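Local coordinates for protein putative tagatose-6-phosphate ketose/aldose isomerase (Escherichia coli, PDB 3C3J) that is a putative isomerase-family protein built from two SIS domains, each a parallel beta-sheet flanked by helices, at residues Pro24-Asp35 against Ser194-Gln205. Sequence-based numbering, arbitrary orientation.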
loop_
_atom_site.group_PDB
_atom_site.type_symbol
_atom_site.label_atom_id
_atom_site.label_comp_id
_atom_site.label_asym_id
_atom_site.label_seq_id
_atom_site.Cartn_x
_atom_site.Cartn_y
_atom_site.Cartn_z
ATOM N N PRO A 24 -26.490 6.995 3.258
ATOM C CA PRO A 24 -27.068 6.504 4.521
ATOM C C PRO A 24 -28.290 5.585 4.310
ATOM O O PRO A 24 -28.372 4.507 4.902
ATOM C CB PRO A 24 -27.412 7.810 5.279
ATOM C CG PRO A 24 -26.529 8.788 4.725
ATOM C CD PRO A 24 -26.333 8.460 3.297
ATOM N N ARG A 25 -29.168 5.958 3.391
ATOM C CA ARG A 25 -30.346 5.169 3.120
ATOM C C ARG A 25 -29.985 3.833 2.497
ATOM O O ARG A 25 -30.556 2.805 2.849
ATOM C CB ARG A 25 -31.271 5.932 2.175
ATOM C CG ARG A 25 -32.602 5.271 1.926
ATOM C CD ARG A 25 -33.507 6.211 1.240
ATOM N NE ARG A 25 -32.949 6.554 -0.066
ATOM C CZ ARG A 25 -33.481 7.436 -0.894
ATOM N NH1 ARG A 25 -34.568 8.091 -0.556
ATOM N NH2 ARG A 25 -32.914 7.660 -2.062
ATOM N N ALA A 26 -29.034 3.861 1.568
ATOM C CA ALA A 26 -28.576 2.631 0.902
ATOM C C ALA A 26 -27.933 1.645 1.896
ATOM O O ALA A 26 -28.140 0.422 1.802
ATOM C CB ALA A 26 -27.616 2.976 -0.255
ATOM N N TRP A 27 -27.185 2.172 2.862
ATOM C CA TRP A 27 -26.504 1.329 3.853
ATOM C C TRP A 27 -27.511 0.501 4.639
ATOM O O TRP A 27 -27.366 -0.710 4.779
ATOM C CB TRP A 27 -25.666 2.184 4.801
ATOM C CG TRP A 27 -24.600 2.970 4.117
ATOM C CD1 TRP A 27 -24.092 2.741 2.863
ATOM C CD2 TRP A 27 -23.884 4.080 4.642
ATOM N NE1 TRP A 27 -23.140 3.639 2.574
ATOM C CE2 TRP A 27 -22.985 4.495 3.638
ATOM C CE3 TRP A 27 -23.926 4.787 5.851
ATOM C CZ2 TRP A 27 -22.113 5.576 3.810
ATOM C CZ3 TRP A 27 -23.051 5.883 6.021
ATOM C CH2 TRP A 27 -22.162 6.251 5.018
ATOM N N ILE A 28 -28.562 1.156 5.110
ATOM C CA ILE A 28 -29.571 0.498 5.934
ATOM C C ILE A 28 -30.434 -0.468 5.100
ATOM O O ILE A 28 -30.764 -1.540 5.566
ATOM C CB ILE A 28 -30.381 1.536 6.754
ATOM C CG1 ILE A 28 -29.432 2.323 7.649
ATOM C CG2 ILE A 28 -31.401 0.841 7.632
ATOM C CD1 ILE A 28 -28.425 1.441 8.413
ATOM N N ARG A 29 -30.717 -0.107 3.851
ATOM C CA ARG A 29 -31.359 -0.982 2.901
ATOM C C ARG A 29 -30.533 -2.250 2.713
ATOM O O ARG A 29 -31.084 -3.347 2.757
ATOM C CB ARG A 29 -31.568 -0.271 1.558
ATOM C CG ARG A 29 -32.881 0.476 1.497
ATOM C CD ARG A 29 -32.966 1.490 0.374
ATOM N NE ARG A 29 -32.709 0.989 -0.980
ATOM C CZ ARG A 29 -33.556 0.280 -1.712
ATOM N NH1 ARG A 29 -33.218 -0.067 -2.948
ATOM N NH2 ARG A 29 -34.714 -0.139 -1.216
ATOM N N SER A 30 -29.212 -2.117 2.575
ATOM C CA SER A 30 -28.413 -3.313 2.347
ATOM C C SER A 30 -28.407 -4.220 3.594
ATOM O O SER A 30 -28.549 -5.451 3.475
ATOM C CB SER A 30 -26.984 -2.993 1.940
ATOM O OG SER A 30 -26.395 -4.194 1.479
ATOM N N LEU A 31 -28.227 -3.616 4.770
ATOM C CA LEU A 31 -28.141 -4.385 6.034
ATOM C C LEU A 31 -29.467 -5.037 6.410
ATOM O O LEU A 31 -29.478 -6.158 6.915
ATOM C CB LEU A 31 -27.611 -3.499 7.174
ATOM C CG LEU A 31 -26.065 -3.452 7.289
ATOM C CD1 LEU A 31 -25.375 -3.232 5.940
ATOM C CD2 LEU A 31 -25.582 -2.441 8.345
ATOM N N THR A 32 -30.581 -4.360 6.132
ATOM C CA THR A 32 -31.898 -4.997 6.287
ATOM C C THR A 32 -32.092 -6.160 5.280
ATOM O O THR A 32 -32.657 -7.189 5.622
ATOM C CB THR A 32 -33.097 -3.948 6.326
ATOM O OG1 THR A 32 -33.202 -3.277 5.092
ATOM C CG2 THR A 32 -32.847 -2.902 7.359
ATOM N N ASN A 33 -31.568 -6.035 4.070
ATOM C CA ASN A 33 -31.554 -7.183 3.145
ATOM C C ASN A 33 -30.745 -8.377 3.672
ATOM O O ASN A 33 -31.136 -9.535 3.534
ATOM C CB ASN A 33 -31.024 -6.776 1.789
ATOM C CG ASN A 33 -31.256 -7.831 0.751
ATOM O OD1 ASN A 33 -32.402 -8.267 0.538
ATOM N ND2 ASN A 33 -30.175 -8.277 0.102
ATOM N N ILE A 34 -29.593 -8.081 4.252
ATOM C CA ILE A 34 -28.729 -9.099 4.840
ATOM C C ILE A 34 -29.517 -9.802 5.966
ATOM O O ILE A 34 -29.452 -11.024 6.092
ATOM C CB ILE A 34 -27.398 -8.465 5.323
ATOM C CG1 ILE A 34 -26.526 -8.097 4.119
ATOM C CG2 ILE A 34 -26.653 -9.387 6.327
ATOM C CD1 ILE A 34 -25.244 -7.308 4.519
ATOM N N ASP A 35 -30.303 -9.042 6.729
ATOM C CA ASP A 35 -31.171 -9.652 7.760
ATOM C C ASP A 35 -32.078 -10.702 7.148
ATOM O O ASP A 35 -32.241 -11.792 7.716
ATOM C CB ASP A 35 -32.032 -8.618 8.498
ATOM C CG ASP A 35 -31.213 -7.681 9.381
ATOM O OD1 ASP A 35 -30.157 -8.090 9.881
ATOM O OD2 ASP A 35 -31.648 -6.542 9.599
ATOM N N SER A 194 -27.947 -4.075 11.288
ATOM C CA SER A 194 -28.950 -3.119 10.804
ATOM C C SER A 194 -29.460 -2.249 11.926
ATOM O O SER A 194 -30.103 -1.258 11.669
ATOM C CB SER A 194 -30.108 -3.833 10.125
ATOM O OG SER A 194 -30.738 -4.677 11.056
ATOM N N GLN A 195 -29.167 -2.621 13.172
ATOM C CA GLN A 195 -29.461 -1.761 14.306
ATOM C C GLN A 195 -28.304 -0.809 14.629
ATOM O O GLN A 195 -28.476 0.432 14.560
ATOM C CB GLN A 195 -29.858 -2.587 15.552
ATOM C CG GLN A 195 -31.294 -3.138 15.453
ATOM C CD GLN A 195 -32.343 -2.028 15.203
ATOM O OE1 GLN A 195 -32.512 -1.107 16.020
ATOM N NE2 GLN A 195 -33.032 -2.109 14.068
ATOM N N THR A 196 -27.139 -1.373 14.962
ATOM C CA THR A 196 -25.985 -0.550 15.359
ATOM C C THR A 196 -25.576 0.416 14.240
ATOM O O THR A 196 -25.232 1.571 14.511
ATOM C CB THR A 196 -24.754 -1.395 15.810
ATOM O OG1 THR A 196 -24.263 -2.156 14.705
ATOM C CG2 THR A 196 -25.101 -2.354 16.969
ATOM N N PHE A 197 -25.660 -0.026 12.987
ATOM C CA PHE A 197 -25.196 0.802 11.877
ATOM C C PHE A 197 -26.099 1.982 11.613
ATOM O O PHE A 197 -25.689 2.921 10.947
ATOM C CB PHE A 197 -24.970 -0.006 10.595
ATOM C CG PHE A 197 -23.901 0.561 9.695
ATOM C CD1 PHE A 197 -22.549 0.512 10.054
ATOM C CD2 PHE A 197 -24.243 1.169 8.481
ATOM C CE1 PHE A 197 -21.557 1.047 9.210
ATOM C CE2 PHE A 197 -23.249 1.707 7.635
ATOM C CZ PHE A 197 -21.915 1.647 7.999
ATOM N N ARG A 198 -27.326 1.959 12.128
ATOM C CA ARG A 198 -28.181 3.162 12.038
ATOM C C ARG A 198 -27.533 4.382 12.686
ATOM O O ARG A 198 -27.786 5.499 12.265
ATOM C CB ARG A 198 -29.571 2.915 12.645
ATOM C CG ARG A 198 -30.420 1.993 11.807
ATOM C CD ARG A 198 -31.679 1.587 12.533
ATOM N NE ARG A 198 -32.315 0.474 11.847
ATOM C CZ ARG A 198 -33.212 0.600 10.874
ATOM N NH1 ARG A 198 -33.609 1.804 10.464
ATOM N NH2 ARG A 198 -33.702 -0.491 10.304
ATOM N N ASP A 199 -26.703 4.189 13.704
ATOM C CA ASP A 199 -25.967 5.332 14.294
ATOM C C ASP A 199 -24.968 5.905 13.284
ATOM O O ASP A 199 -24.704 7.104 13.275
ATOM C CB ASP A 199 -25.240 4.930 15.573
ATOM C CG ASP A 199 -26.191 4.410 16.654
ATOM O OD1 ASP A 199 -27.369 4.818 16.661
ATOM O OD2 ASP A 199 -25.770 3.580 17.496
ATOM N N VAL A 200 -24.406 5.035 12.435
ATOM C CA VAL A 200 -23.417 5.481 11.446
ATOM C C VAL A 200 -24.138 6.209 10.310
ATOM O O VAL A 200 -23.720 7.298 9.898
ATOM C CB VAL A 200 -22.536 4.285 10.938
ATOM C CG1 VAL A 200 -21.502 4.752 9.906
ATOM C CG2 VAL A 200 -21.850 3.577 12.118
ATOM N N ALA A 201 -25.227 5.621 9.827
ATOM C CA ALA A 201 -26.079 6.239 8.828
ATOM C C ALA A 201 -26.596 7.576 9.346
ATOM O O ALA A 201 -26.566 8.556 8.628
ATOM C CB ALA A 201 -27.264 5.298 8.464
ATOM N N ASP A 202 -27.062 7.609 10.591
ATOM C CA ASP A 202 -27.543 8.868 11.208
ATOM C C ASP A 202 -26.457 9.969 11.233
ATOM O O ASP A 202 -26.711 11.115 10.922
ATOM C CB ASP A 202 -28.005 8.642 12.662
ATOM C CG ASP A 202 -29.375 7.934 12.783
ATOM O OD1 ASP A 202 -30.068 7.700 11.764
ATOM O OD2 ASP A 202 -29.756 7.602 13.940
ATOM N N ARG A 203 -25.245 9.597 11.624
ATOM C CA ARG A 203 -24.169 10.547 11.738
ATOM C C ARG A 203 -23.731 11.039 10.380
ATOM O O ARG A 203 -23.507 12.213 10.207
ATOM C CB ARG A 203 -23.000 9.940 12.485
ATOM C CG ARG A 203 -22.037 10.955 13.011
ATOM C CD ARG A 203 -20.850 10.234 13.609
ATOM N NE ARG A 203 -20.189 11.030 14.613
ATOM C CZ ARG A 203 -19.196 10.575 15.360
ATOM N NH1 ARG A 203 -18.734 9.343 15.179
ATOM N NH2 ARG A 203 -18.665 11.342 16.283
ATOM N N CYS A 204 -23.654 10.135 9.402
ATOM C CA CYS A 204 -23.282 10.536 8.050
ATOM C C CYS A 204 -24.371 11.403 7.400
ATOM O O CYS A 204 -24.050 12.355 6.676
ATOM C CB CYS A 204 -22.926 9.306 7.211
ATOM S SG CYS A 204 -21.353 8.582 7.758
ATOM N N GLN A 205 -25.634 11.115 7.691
ATOM C CA GLN A 205 -26.741 11.993 7.252
ATOM C C GLN A 205 -26.586 13.383 7.883
ATOM O O GLN A 205 -26.782 14.387 7.205
ATOM C CB GLN A 205 -28.103 11.357 7.586
ATOM C CG GLN A 205 -29.361 12.143 7.140
ATOM C CD GLN A 205 -29.606 12.079 5.631
ATOM O OE1 GLN A 205 -28.814 11.502 4.883
ATOM N NE2 GLN A 205 -30.705 12.698 5.174
HETATM O O HOH W 1 -27.735 -6.745 9.871
#
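An antiparallel helix pair is formed where W27, I28 and L31 of helix 23-49 meet F197, A201 and C204 on and just before helix 198-210; the local axes run at 167° and approach to 9.1 Å. A201 CB lies 3.8 Å from I28 CG1, and P24 CB rests 3.5 Å from A201 O. The W27 ring, placed by a CG anti to its carbonyl carbon (chi1 -60°), meets the F197 ring obliquely, with planes 65° apart. C204 SG sits in the plane of the indole at its edge, 3.6 Å from W27 CZ3, a sulfur-aromatic contact, while W27 NE1 bonds T177 OG1. The L31 side chain crosses that of F197 at about a right angle, L31 CD2 lying 3.4 Å from F197 CB. In this double-SIS chain the pair joins the long N-terminal helix to a helix lying in sequence between the two parallel sheets; helix 174-187 packs against both segments, and M344 of helix 335-356 touches W27 and C204. At the partly exposed side, I28 CG2 lies over one face of the R198 guanidinium, offset toward its rim, and R198 NE makes a weak bond to S194 O. At the far end S194 OG, turned between its backbone N and carbonyl carbon (chi1 61°), donates to the syn lone pair of D35 OD2 at 2.5 Å, and a water donates to D35 OD1 while weakly accepting from S194 N.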